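Local coordinates for protein protelomerase (Agrobacterium tumefaciens, PDB 4F43) that probably cuts and rejoins replicated telomere junctions to generate the hairpin telomeres of a linear chromosome, and protects the hairpins it makes, at residues N181-T186 with I196-P201; T151-Y156 with H266-V271. The protein carries 1 engineered substitution. One frame throughout, in Å; residues are numbered along the deposited sequence.

Interaction 1 (N181-T186 with I196-P201). With nucleotides of chain B.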
loop_
_atom_site.group_PDB
_atom_site.type_symbol
_atom_site.label_atom_id
_atom_site.label_comp_id
_atom_site.label_asym_id
_atom_site.label_seq_id
_atom_site.Cartn_x
_atom_site.Cartn_y
_atom_site.Cartn_z
ATOM N N ASN A 181 0.146 15.126 2.047
ATOM C CA ASN A 181 1.472 14.788 2.553
ATOM C C ASN A 181 1.343 13.781 3.692
ATOM O O ASN A 181 0.526 13.966 4.591
ATOM C CB ASN A 181 2.185 16.047 3.051
ATOM C CG ASN A 181 3.695 15.897 3.068
ATOM O OD1 ASN A 181 4.283 15.303 2.164
ATOM N ND2 ASN A 181 4.331 16.442 4.098
ATOM N N GLY A 182 2.126 12.706 3.657
ATOM C CA GLY A 182 3.055 12.443 2.575
ATOM C C GLY A 182 2.877 11.058 1.988
ATOM O O GLY A 182 2.242 10.189 2.588
ATOM N N GLN A 183 3.450 10.854 0.808
ATOM C CA GLN A 183 3.312 9.599 0.080
ATOM C C GLN A 183 3.984 8.437 0.810
ATOM O O GLN A 183 4.915 8.635 1.592
ATOM C CB GLN A 183 3.904 9.750 -1.326
ATOM C CG GLN A 183 3.618 8.600 -2.286
ATOM C CD GLN A 183 2.236 8.673 -2.908
ATOM O OE1 GLN A 183 1.310 9.249 -2.338
ATOM N NE2 GLN A 183 2.094 8.091 -4.093
ATOM N N ALA A 184 3.497 7.227 0.554
ATOM C CA ALA A 184 4.104 6.018 1.094
ATOM C C ALA A 184 4.808 5.242 -0.013
ATOM O O ALA A 184 4.676 5.573 -1.192
ATOM C CB ALA A 184 3.051 5.150 1.765
ATOM N N LYS A 185 5.563 4.218 0.381
ATOM C CA LYS A 185 6.275 3.343 -0.554
ATOM C C LYS A 185 7.307 4.066 -1.420
ATOM O O LYS A 185 7.748 3.534 -2.440
ATOM C CB LYS A 185 5.290 2.587 -1.450
ATOM C CG LYS A 185 4.285 1.723 -0.704
ATOM C CD LYS A 185 3.411 0.952 -1.680
ATOM C CE LYS A 185 4.259 0.090 -2.606
ATOM N NZ LYS A 185 3.445 -0.552 -3.675
ATOM N N THR A 186 7.692 5.272 -1.014
ATOM C CA THR A 186 8.628 6.074 -1.796
ATOM C C THR A 186 10.062 5.577 -1.660
ATOM O O THR A 186 10.862 5.714 -2.586
ATOM C CB THR A 186 8.582 7.560 -1.390
ATOM O OG1 THR A 186 9.003 7.702 -0.028
ATOM C CG2 THR A 186 7.177 8.113 -1.548
ATOM N N ILE A 196 6.960 15.485 0.028
ATOM C CA ILE A 196 6.490 16.400 -1.004
ATOM C C ILE A 196 5.000 16.695 -0.867
ATOM O O ILE A 196 4.169 15.789 -0.933
ATOM C CB ILE A 196 6.762 15.844 -2.416
ATOM C CG1 ILE A 196 8.267 15.713 -2.656
ATOM C CG2 ILE A 196 6.127 16.737 -3.471
ATOM C CD1 ILE A 196 9.014 17.029 -2.580
ATOM N N THR A 197 4.671 17.966 -0.671
ATOM C CA THR A 197 3.280 18.398 -0.600
ATOM C C THR A 197 2.781 18.782 -1.988
ATOM O O THR A 197 3.171 19.815 -2.531
ATOM C CB THR A 197 3.109 19.596 0.348
ATOM O OG1 THR A 197 3.915 20.689 -0.111
ATOM C CG2 THR A 197 3.528 19.222 1.761
ATOM N N TYR A 198 1.921 17.946 -2.562
ATOM C CA TYR A 198 1.411 18.190 -3.909
ATOM C C TYR A 198 -0.115 18.204 -3.958
ATOM O O TYR A 198 -0.783 17.692 -3.059
ATOM C CB TYR A 198 1.986 17.174 -4.903
ATOM C CG TYR A 198 1.560 15.741 -4.669
ATOM C CD1 TYR A 198 0.642 15.126 -5.508
ATOM C CD2 TYR A 198 2.084 14.999 -3.615
ATOM C CE1 TYR A 198 0.254 13.816 -5.305
ATOM C CE2 TYR A 198 1.698 13.689 -3.402
ATOM C CZ TYR A 198 0.782 13.103 -4.252
ATOM O OH TYR A 198 0.395 11.799 -4.046
ATOM N N GLU A 199 -0.655 18.795 -5.019
ATOM C CA GLU A 199 -2.094 18.998 -5.145
ATOM C C GLU A 199 -2.796 17.796 -5.771
ATOM O O GLU A 199 -2.357 17.271 -6.794
ATOM C CB GLU A 199 -2.374 20.263 -5.962
ATOM C CG GLU A 199 -3.818 20.734 -5.925
ATOM C CD GLU A 199 -4.013 22.060 -6.636
ATOM O OE1 GLU A 199 -4.267 23.074 -5.950
ATOM O OE2 GLU A 199 -3.911 22.090 -7.880
ATOM N N ILE A 200 -3.888 17.367 -5.145
ATOM C CA ILE A 200 -4.670 16.234 -5.631
ATOM C C ILE A 200 -6.148 16.599 -5.745
ATOM O O ILE A 200 -6.646 17.428 -4.987
ATOM C CB ILE A 200 -4.530 15.011 -4.700
ATOM C CG1 ILE A 200 -4.936 15.376 -3.270
ATOM C CG2 ILE A 200 -3.112 14.475 -4.734
ATOM C CD1 ILE A 200 -4.956 14.197 -2.322
ATOM N N PRO A 201 -6.855 15.985 -6.705
ATOM C CA PRO A 201 -8.293 16.225 -6.848
ATOM C C PRO A 201 -9.098 15.458 -5.806
ATOM O O PRO A 201 -8.626 14.456 -5.271
ATOM C CB PRO A 201 -8.595 15.678 -8.244
ATOM C CG PRO A 201 -7.579 14.609 -8.443
ATOM C CD PRO A 201 -6.332 15.115 -7.774
ATOM P P DT B 22 5.511 1.693 3.267
ATOM O OP1 DT B 22 6.134 2.993 2.934
ATOM O OP2 DT B 22 5.657 1.131 4.628
ATOM O "O5'" DT B 22 3.946 1.782 2.936
ATOM C "C5'" DT B 22 3.032 0.804 3.430
ATOM C "C4'" DT B 22 2.372 0.038 2.297
ATOM O "O4'" DT B 22 3.229 -1.059 1.906
ATOM C "C3'" DT B 22 1.046 -0.628 2.642
ATOM O "O3'" DT B 22 -0.047 0.244 2.369
ATOM C "C2'" DT B 22 1.005 -1.843 1.722
ATOM C "C1'" DT B 22 2.438 -2.011 1.226
ATOM N N1 DT B 22 2.981 -3.383 1.460
ATOM C C2 DT B 22 2.511 -4.424 0.691
ATOM O O2 DT B 22 1.673 -4.294 -0.183
ATOM N N3 DT B 22 3.069 -5.642 0.976
ATOM C C4 DT B 22 4.025 -5.928 1.931
ATOM O O4 DT B 22 4.456 -7.067 2.102
ATOM C C5 DT B 22 4.471 -4.793 2.701
ATOM C C7 DT B 22 5.506 -4.970 3.771
ATOM C C6 DT B 22 3.936 -3.594 2.434
ATOM O "O5'" DT B 14 2.506 1.482 -5.376
ATOM C "C5'" DT B 14 3.270 2.379 -6.172
ATOM C "C4'" DT B 14 4.736 2.334 -5.779
ATOM O "O4'" DT B 14 5.207 0.966 -5.852
ATOM C "C3'" DT B 14 5.660 3.160 -6.670
ATOM O "O3'" DT B 14 6.450 4.030 -5.869
ATOM C "C2'" DT B 14 6.517 2.131 -7.402
ATOM C "C1'" DT B 14 6.484 0.943 -6.450
ATOM N N1 DT B 14 6.653 -0.370 -7.129
ATOM C C2 DT B 14 7.652 -1.214 -6.708
ATOM O O2 DT B 14 8.415 -0.939 -5.801
ATOM N N3 DT B 14 7.722 -2.398 -7.390
ATOM C C4 DT B 14 6.914 -2.815 -8.429
ATOM O O4 DT B 14 7.067 -3.904 -8.974
ATOM C C5 DT B 14 5.887 -1.881 -8.821
ATOM C C7 DT B 14 4.946 -2.222 -9.939
ATOM C C6 DT B 14 5.806 -0.719 -8.160
ATOM P P DA B 13 -2.569 -3.832 -7.403
ATOM O OP1 DA B 13 -3.805 -3.160 -6.942
ATOM O OP2 DA B 13 -2.514 -4.433 -8.752
ATOM O "O5'" DA B 13 -1.358 -2.798 -7.277
ATOM C "C5'" DA B 13 -1.032 -2.244 -6.010
ATOM C "C4'" DA B 13 0.163 -1.316 -6.126
ATOM O "O4'" DA B 13 1.366 -2.033 -5.749
ATOM C "C3'" DA B 13 0.422 -0.774 -7.527
ATOM O "O3'" DA B 13 0.906 0.559 -7.440
ATOM C "C2'" DA B 13 1.492 -1.716 -8.066
ATOM C "C1'" DA B 13 2.305 -1.968 -6.803
ATOM N N9 DA B 13 3.062 -3.215 -6.812
ATOM C C8 DA B 13 2.799 -4.352 -7.523
ATOM N N7 DA B 13 3.669 -5.313 -7.319
ATOM C C5 DA B 13 4.563 -4.770 -6.412
ATOM C C6 DA B 13 5.721 -5.274 -5.785
ATOM N N6 DA B 13 6.211 -6.504 -5.984
ATOM N N1 DA B 13 6.369 -4.456 -4.934
ATOM C C2 DA B 13 5.900 -3.223 -4.722
ATOM N N3 DA B 13 4.826 -2.640 -5.248
ATOM C C4 DA B 13 4.200 -3.476 -6.090
#
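Asn181 and Thr197 meet where the two segments come closest, with their CA atoms 5.1 Å apart. Asn181 carries its amide anti to the backbone N (chi1 -157°), which lays the group across the Thr197 methyl: Thr197 CG2 is 3.6 Å from Asn181 CG. The amide oxygen gains no bond here, since Asn181 OD1 lies 3.1 Å from Ile196 O and both are acceptors; Asn181 ND2 makes a weak bond to Glu163. A cis peptide joins Asn181 to Gly182. Further along, Tyr198 reaches Gln183 with its hydroxyl, Tyr198 OH donating weakly to Gln183 OE1 at 3.2 Å. That oxygen arrives at the ring edge, the amide plane turned 79° from the ring, while Gln183 NE2 is bonded to Leu291 O. Beyond Gln183 the loop meets DNA: Lys185 N bonds OP1 of DT22 of chain B at 2.9 Å, and Lys185 NZ bonds N3 of DA13 of chain B at 3.0 Å. Lys185 NZ also bonds O5' of DT14 of chain B at 2.8 Å. The contact thus runs from strand 198-201, paired with strand 177-180, to a DNA-binding loop lying against helices 155-161 and 263-276.

Interaction 2 (T151-Y156 with H266-V271); sequences TGRAPY and HLYAEV. Engineered in segment 151-156: Ala154 (natural residue Arg). With nucleotides of chain B.
Gly152 presses its backbone onto the aromatic face of Tyr268: Gly152 CA lies 3.6 Å from the centroid of the Tyr268 ring and 20° off the ring normal, a CH-pi contact. With phi at 81°, Gly152 is the first residue to leave helical geometry, and without a side chain it lets the ring come this close. The same face also receives a carbonyl oxygen, Thr151 O, 3.1 Å from Tyr268 CZ. Arg153 fixes that carbonyl. Its chain bends at chi2 and chi3, folding the guanidinium back so that Arg153 NE donates to Thr151 O at 3.2 Å; the oxygen lies in the guanidinium plane, although NE approaches from above the carbonyl plane. Guanidinium and Tyr268 ring stand almost perpendicular, 89° apart, and Arg153 NH1 makes a weak bond of 3.3 Å to Tyr268 OH. Other polar partners lie outside the two segments: Ile290 O for Arg153 NH1 and, probably, Pro201 O for Tyr268 OH. After this buried junction the chain passes Ala154, an engineered residue at the N-cap of helix 155-161, and reaches DNA, where Tyr156 N bonds OP1 of DT23 of chain B at 2.7 Å. A phosphate held by a first-turn N-H is typical of a phosphate-binding helix N-terminus; the Gly152-Tyr268 contact, just before it, ties this site to helix 263-276 within the telomere resolvase catalytic domain.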
loop_
_atom_site.group_PDB
_atom_site.type_symbol
_atom_site.label_atom_id
_atom_site.label_comp_id
_atom_site.label_asym_id
_atom_site.label_seq_id
_atom_site.Cartn_x
_atom_site.Cartn_y
_atom_site.Cartn_z
ATOM N N THR A 151 -10.663 11.031 -1.365
ATOM C CA THR A 151 -9.369 11.634 -1.685
ATOM C C THR A 151 -8.425 10.656 -2.383
ATOM O O THR A 151 -7.446 11.064 -3.004
ATOM C CB THR A 151 -8.680 12.235 -0.437
ATOM O OG1 THR A 151 -7.704 13.201 -0.846
ATOM C CG2 THR A 151 -8.001 11.153 0.381
ATOM N N GLY A 152 -8.722 9.365 -2.271
ATOM C CA GLY A 152 -7.999 8.347 -3.012
ATOM C C GLY A 152 -6.662 7.917 -2.442
ATOM O O GLY A 152 -5.929 7.166 -3.082
ATOM N N ARG A 153 -6.335 8.384 -1.242
ATOM C CA ARG A 153 -5.090 7.981 -0.601
ATOM C C ARG A 153 -5.185 6.548 -0.079
ATOM O O ARG A 153 -6.278 6.035 0.162
ATOM C CB ARG A 153 -4.717 8.942 0.531
ATOM C CG ARG A 153 -4.516 10.389 0.098
ATOM C CD ARG A 153 -3.606 10.495 -1.116
ATOM N NE ARG A 153 -4.357 10.722 -2.348
ATOM C CZ ARG A 153 -3.802 10.815 -3.551
ATOM N NH1 ARG A 153 -4.560 11.024 -4.619
ATOM N NH2 ARG A 153 -2.488 10.697 -3.686
ATOM N N ALA A 154 -4.031 5.910 0.090
ATOM C CA ALA A 154 -3.966 4.537 0.576
ATOM C C ALA A 154 -4.337 4.472 2.056
ATOM O O ALA A 154 -4.160 5.450 2.782
ATOM C CB ALA A 154 -2.568 3.970 0.347
ATOM N N PRO A 155 -4.866 3.319 2.503
ATOM C CA PRO A 155 -5.243 3.095 3.903
ATOM C C PRO A 155 -4.143 3.467 4.898
ATOM O O PRO A 155 -4.439 4.068 5.928
ATOM C CB PRO A 155 -5.508 1.591 3.947
ATOM C CG PRO A 155 -6.012 1.280 2.584
ATOM C CD PRO A 155 -5.246 2.179 1.648
ATOM N N TYR A 156 -2.898 3.117 4.595
ATOM C CA TYR A 156 -1.783 3.460 5.471
ATOM C C TYR A 156 -1.621 4.975 5.553
ATOM O O TYR A 156 -1.513 5.542 6.642
ATOM C CB TYR A 156 -0.489 2.807 4.980
ATOM C CG TYR A 156 0.679 2.970 5.923
ATOM C CD1 TYR A 156 0.681 2.356 7.168
ATOM C CD2 TYR A 156 1.785 3.731 5.565
ATOM C CE1 TYR A 156 1.747 2.501 8.034
ATOM C CE2 TYR A 156 2.857 3.880 6.425
ATOM C CZ TYR A 156 2.834 3.264 7.657
ATOM O OH TYR A 156 3.898 3.410 8.516
ATOM N N HIS A 266 -8.382 2.824 -7.217
ATOM C CA HIS A 266 -8.565 2.620 -8.648
ATOM C C HIS A 266 -9.754 3.430 -9.154
ATOM O O HIS A 266 -9.647 4.173 -10.135
ATOM C CB HIS A 266 -8.798 1.136 -8.948
ATOM C CG HIS A 266 -7.605 0.268 -8.691
ATOM N ND1 HIS A 266 -7.532 -1.038 -9.124
ATOM C CD2 HIS A 266 -6.441 0.517 -8.047
ATOM C CE1 HIS A 266 -6.373 -1.557 -8.761
ATOM N NE2 HIS A 266 -5.692 -0.635 -8.105
ATOM N N LEU A 267 -10.887 3.280 -8.472
ATOM C CA LEU A 267 -12.102 4.001 -8.828
ATOM C C LEU A 267 -11.894 5.510 -8.727
ATOM O O LEU A 267 -12.414 6.274 -9.540
ATOM C CB LEU A 267 -13.265 3.565 -7.936
ATOM C CG LEU A 267 -14.632 4.165 -8.268
ATOM C CD1 LEU A 267 -15.029 3.829 -9.698
ATOM C CD2 LEU A 267 -15.685 3.679 -7.284
ATOM N N TYR A 268 -11.131 5.929 -7.723
ATOM C CA TYR A 268 -10.763 7.330 -7.567
ATOM C C TYR A 268 -10.017 7.823 -8.803
ATOM O O TYR A 268 -10.336 8.884 -9.355
ATOM C CB TYR A 268 -9.905 7.508 -6.312
ATOM C CG TYR A 268 -9.193 8.836 -6.217
ATOM C CD1 TYR A 268 -9.892 10.005 -5.951
ATOM C CD2 TYR A 268 -7.816 8.916 -6.375
ATOM C CE1 TYR A 268 -9.240 11.219 -5.858
ATOM C CE2 TYR A 268 -7.157 10.122 -6.278
ATOM C CZ TYR A 268 -7.871 11.270 -6.024
ATOM O OH TYR A 268 -7.211 12.472 -5.932
ATOM N N ALA A 269 -9.035 7.038 -9.239
ATOM C CA ALA A 269 -8.272 7.354 -10.443
ATOM C C ALA A 269 -9.175 7.493 -11.666
ATOM O O ALA A 269 -9.158 8.521 -12.355
ATOM C CB ALA A 269 -7.206 6.300 -10.685
ATOM N N GLU A 270 -9.970 6.457 -11.916
ATOM C CA GLU A 270 -10.854 6.416 -13.077
ATOM C C GLU A 270 -11.825 7.596 -13.110
ATOM O O GLU A 270 -11.970 8.266 -14.135
ATOM C CB GLU A 270 -11.637 5.102 -13.089
ATOM C CG GLU A 270 -12.270 4.759 -14.425
ATOM C CD GLU A 270 -11.286 4.123 -15.389
ATOM O OE1 GLU A 270 -10.100 3.980 -15.024
ATOM O OE2 GLU A 270 -11.698 3.757 -16.510
ATOM N N VAL A 271 -12.483 7.844 -11.982
ATOM C CA VAL A 271 -13.481 8.906 -11.892
ATOM C C VAL A 271 -12.864 10.299 -12.012
ATOM O O VAL A 271 -13.357 11.138 -12.769
ATOM C CB VAL A 271 -14.303 8.807 -10.590
ATOM C CG1 VAL A 271 -15.187 10.034 -10.422
ATOM C CG2 VAL A 271 -15.142 7.539 -10.590
ATOM P P DT B 23 -1.472 -0.004 3.069
ATOM O OP1 DT B 23 -2.317 1.185 2.816
ATOM O OP2 DT B 23 -1.224 -0.451 4.456
ATOM O "O5'" DT B 23 -2.081 -1.239 2.256
ATOM C "C5'" DT B 23 -2.467 -1.076 0.896
ATOM C "C4'" DT B 23 -2.920 -2.399 0.302
ATOM O "O4'" DT B 23 -1.861 -3.380 0.454
ATOM C "C3'" DT B 23 -4.156 -3.019 0.950
ATOM O "O3'" DT B 23 -5.008 -3.557 -0.057
ATOM C "C2'" DT B 23 -3.578 -4.120 1.829
ATOM C "C1'" DT B 23 -2.429 -4.576 0.944
ATOM N N1 DT B 23 -1.384 -5.376 1.646
ATOM C C2 DT B 23 -1.206 -6.687 1.272
ATOM O O2 DT B 23 -1.860 -7.224 0.398
ATOM N N3 DT B 23 -0.229 -7.350 1.961
ATOM C C4 DT B 23 0.575 -6.854 2.967
ATOM O O4 DT B 23 1.426 -7.550 3.518
ATOM C C5 DT B 23 0.339 -5.474 3.313
ATOM C C7 DT B 23 1.145 -4.813 4.391
ATOM C C6 DT B 23 -0.617 -4.812 2.645
ATOM P P DT B 22 5.511 1.693 3.267
ATOM O OP1 DT B 22 6.134 2.993 2.934
ATOM O OP2 DT B 22 5.657 1.131 4.628
ATOM O "O5'" DT B 22 3.946 1.782 2.936
ATOM C "C5'" DT B 22 3.032 0.804 3.430
ATOM C "C4'" DT B 22 2.372 0.038 2.297
ATOM O "O4'" DT B 22 3.229 -1.059 1.906
ATOM C "C3'" DT B 22 1.046 -0.628 2.642
ATOM O "O3'" DT B 22 -0.047 0.244 2.369
ATOM C "C2'" DT B 22 1.005 -1.843 1.722
ATOM C "C1'" DT B 22 2.438 -2.011 1.226
ATOM N N1 DT B 22 2.981 -3.383 1.460
ATOM C C2 DT B 22 2.511 -4.424 0.691
ATOM O O2 DT B 22 1.673 -4.294 -0.183
ATOM N N3 DT B 22 3.069 -5.642 0.976
ATOM C C4 DT B 22 4.025 -5.928 1.931
ATOM O O4 DT B 22 4.456 -7.067 2.102
ATOM C C5 DT B 22 4.471 -4.793 2.701
ATOM C C7 DT B 22 5.506 -4.970 3.771
ATOM C C6 DT B 22 3.936 -3.594 2.434
#

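In the fold
Interactions 1 and 2 have centres about 12 Å apart and lie in the same catalytic domain. Along the chain the order is 151-156, 181-186, 196-201, 266-271, so both halves of interaction 1 fall between those of interaction 2. They meet through strand 198-201, at one edge of the four-stranded antiparallel sheet, where Ile200 CD1 packs 3.5 Å from Arg153 NE. On the DNA side, Lys185 of interaction 1 and Tyr156 of interaction 2 use backbone N-H groups to hold the phosphates of adjacent nucleotides, DT22 and DT23 of chain B, so the loop between strands 177-180 and 198-201 and the start of helix 155-161 hold one DNA strand together.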